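Local coordinates for glyoxalase family protein (Bacillus cereus, PDB 1ZSW) that binds a zinc ion and belongs to the glyoxalase (vicinal oxygen chelate) family, though its reaction is unknown, at residues G301-D305 / G306-H310. Sequence-based numbering, arbitrary orientation.
Sequences GFTVD and GDVEH
Thr303 and Val308 meet methyl to methyl: CG2 of Thr303 lies 3.6 Å from CG2 of Val308, the two side chains running side by side in the same direction. Both methyls sit anti to their own carbonyl carbon, which in Thr303 leaves OG1 between backbone N and carbonyl carbon (chi1 69°) and hands the methyl, not the hydroxyl, to the valine. Next to this pair the chain folds back through two overlapping type I turns, Gly301 to Val304 and Thr303 to Gly306. The first is closed by a weak bond from Val304 N to Gly301 O of 3.4 Å. In the second, Thr303 O and Gly306 O stand 2.9 Å apart, close but not hydrogen-bonded, and CA of Thr303 makes a C-H...O contact of 3.4 Å with Gly306 O. Water 1 spans this turn: it accepts a weak bond of 2.7 Å from Gly306 N, while its 2.5 Å to Thr303 O is unusually short and that bond deserves caution. The close approaches thus gather around Gly306, with the methyl pair as their side-chain part. On the solvent side are the side chains of Asp307, Glu309 and His310, and Val304 also turns from the second half of the loop. Asp305 sets off away too, although its CB still touches Gly306 N at 3.7 Å; its OD1 forms a salt bridge with Lys58. Phe302 is the buried exception, meeting Phe72 edge-to-face and also touching the ring of Tyr279, with its side chain about 9 Å from the zinc ion. The loop leaves strand 292-300, which carries the zinc ligand Glu294, and makes for helix 325-330 across the surface, tied by Lys58 and by Arg55, which bonds Val308 O, to strand 55-62, an outermost strand of the eight-stranded mixed sheet that also holds 292-300.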
ATOM      1  N   GLY A 301       8.152  13.292  -1.770  1.00 24.13           N
ATOM      2  CA  GLY A 301       7.933  12.393  -2.890  1.00 26.38           C
ATOM      3  C   GLY A 301       9.193  12.014  -3.633  1.00 29.07           C
ATOM      4  O   GLY A 301      10.284  12.481  -3.286  1.00 29.86           O
ATOM      5  N   PHE A 302       9.041  11.183  -4.663  1.00 28.03           N
ATOM      6  CA  PHE A 302      10.197  10.603  -5.374  1.00 31.99           C
ATOM      7  C   PHE A 302      10.880  11.563  -6.351  1.00 35.40           C
ATOM      8  O   PHE A 302      11.948  11.237  -6.883  1.00 35.44           O
ATOM      9  CB  PHE A 302       9.807   9.318  -6.127  1.00 32.12           C
ATOM     10  CG  PHE A 302       9.363   8.199  -5.233  1.00 33.16           C
ATOM     11  CD1 PHE A 302       8.133   7.585  -5.425  1.00 35.03           C
ATOM     12  CD2 PHE A 302      10.184   7.760  -4.195  1.00 32.50           C
ATOM     13  CE1 PHE A 302       7.707   6.556  -4.579  1.00 38.29           C
ATOM     14  CE2 PHE A 302       9.784   6.736  -3.351  1.00 36.98           C
ATOM     15  CZ  PHE A 302       8.546   6.131  -3.541  1.00 37.17           C
ATOM     16  N   THR A 303      10.254  12.711  -6.609  1.00 36.96           N
ATOM     17  CA  THR A 303      10.824  13.695  -7.538  1.00 42.79           C
ATOM     18  C   THR A 303      11.722  14.683  -6.808  1.00 45.76           C
ATOM     19  O   THR A 303      12.372  15.517  -7.443  1.00 48.05           O
ATOM     20  CB  THR A 303       9.745  14.446  -8.366  1.00 42.19           C
ATOM     21  OG1 THR A 303       8.980  15.308  -7.512  1.00 45.11           O
ATOM     22  CG2 THR A 303       8.826  13.463  -9.090  1.00 42.59           C
ATOM     23  N   VAL A 304      11.770  14.569  -5.479  1.00 47.96           N
ATOM     24  CA  VAL A 304      12.678  15.358  -4.650  1.00 50.62           C
ATOM     25  C   VAL A 304      14.145  15.231  -5.119  1.00 52.43           C
ATOM     26  O   VAL A 304      14.842  16.242  -5.218  1.00 54.71           O
ATOM     27  CB  VAL A 304      12.515  15.035  -3.116  1.00 50.37           C
ATOM     28  CG1 VAL A 304      13.145  13.695  -2.739  1.00 50.98           C
ATOM     29  CG2 VAL A 304      13.090  16.149  -2.245  1.00 48.46           C
ATOM     30  N   ASP A 305      14.589  14.009  -5.435  1.00 53.60           N
ATOM     31  CA  ASP A 305      15.998  13.744  -5.770  1.00 54.77           C
ATOM     32  C   ASP A 305      16.223  13.303  -7.227  1.00 54.81           C
ATOM     33  O   ASP A 305      17.216  12.627  -7.541  1.00 55.00           O
ATOM     34  CB  ASP A 305      16.596  12.712  -4.791  1.00 55.51           C
ATOM     35  CG  ASP A 305      16.198  11.265  -5.113  1.00 58.46           C
ATOM     36  OD1 ASP A 305      15.097  11.043  -5.674  1.00 61.75           O
ATOM     37  OD2 ASP A 305      16.987  10.340  -4.794  1.00 61.66           O
ATOM     38  N   GLY A 306      15.305  13.676  -8.112  1.00 54.21           N
ATOM     39  CA  GLY A 306      15.419  13.281  -9.513  1.00 53.84           C
ATOM     40  C   GLY A 306      14.299  13.808 -10.371  1.00 53.39           C
ATOM     41  O   GLY A 306      13.237  14.183  -9.861  1.00 54.68           O
ATOM     42  N   ASP A 307      14.540  13.845 -11.678  1.00 52.87           N
ATOM     43  CA  ASP A 307      13.527  14.243 -12.647  1.00 52.99           C
ATOM     44  C   ASP A 307      12.550  13.102 -12.907  1.00 51.08           C
ATOM     45  O   ASP A 307      12.940  11.923 -12.882  1.00 51.70           O
ATOM     46  CB  ASP A 307      14.184  14.652 -13.965  1.00 53.77           C
ATOM     47  CG  ASP A 307      15.073  13.562 -14.531  1.00 58.15           C
ATOM     48  OD1 ASP A 307      14.674  12.938 -15.537  1.00 62.90           O
ATOM     49  OD2 ASP A 307      16.161  13.308 -13.960  1.00 63.50           O
ATOM     50  N   VAL A 308      11.293  13.461 -13.160  1.00 48.44           N
ATOM     51  CA  VAL A 308      10.255  12.498 -13.554  1.00 45.37           C
ATOM     52  C   VAL A 308      10.688  11.656 -14.762  1.00 43.47           C
ATOM     53  O   VAL A 308      10.402  10.452 -14.838  1.00 40.88           O
ATOM     54  CB  VAL A 308       8.898  13.211 -13.846  1.00 46.28           C
ATOM     55  CG1 VAL A 308       7.835  12.226 -14.307  1.00 45.05           C
ATOM     56  CG2 VAL A 308       8.401  13.958 -12.621  1.00 47.68           C
ATOM     57  N   GLU A 309      11.390  12.273 -15.709  1.00 41.99           N
ATOM     58  CA  GLU A 309      11.774  11.559 -16.927  1.00 40.60           C
ATOM     59  C   GLU A 309      12.566  10.277 -16.698  1.00 38.66           C
ATOM     60  O   GLU A 309      12.412   9.317 -17.446  1.00 37.58           O
ATOM     61  CB  GLU A 309      12.513  12.474 -17.918  1.00 42.07           C
ATOM     62  CG  GLU A 309      11.625  12.970 -19.051  1.00 47.81           C
ATOM     63  CD  GLU A 309      11.251  11.870 -20.046  1.00 54.55           C
ATOM     64  OE1 GLU A 309      10.098  11.873 -20.531  1.00 58.12           O
ATOM     65  OE2 GLU A 309      12.105  11.001 -20.345  1.00 59.16           O
ATOM     66  N   HIS A 310      13.383  10.253 -15.653  1.00 37.37           N
ATOM     67  CA  HIS A 310      14.324   9.154 -15.447  1.00 37.81           C
ATOM     68  C   HIS A 310      14.123   8.360 -14.138  1.00 35.49           C
ATOM     69  O   HIS A 310      14.973   7.554 -13.764  1.00 34.08           O
ATOM     70  CB  HIS A 310      15.760   9.678 -15.581  1.00 39.09           C
ATOM     71  CG  HIS A 310      16.091  10.139 -16.966  1.00 41.85           C
ATOM     72  ND1 HIS A 310      16.240   9.263 -18.021  1.00 43.05           N
ATOM     73  CD2 HIS A 310      16.263  11.380 -17.483  1.00 45.59           C
ATOM     74  CE1 HIS A 310      16.501   9.941 -19.125  1.00 45.75           C
ATOM     75  NE2 HIS A 310      16.521  11.228 -18.824  1.00 46.32           N
TER
HETATM   76  O   HOH W   1      14.539  16.289  -8.461  0.50 41.08           O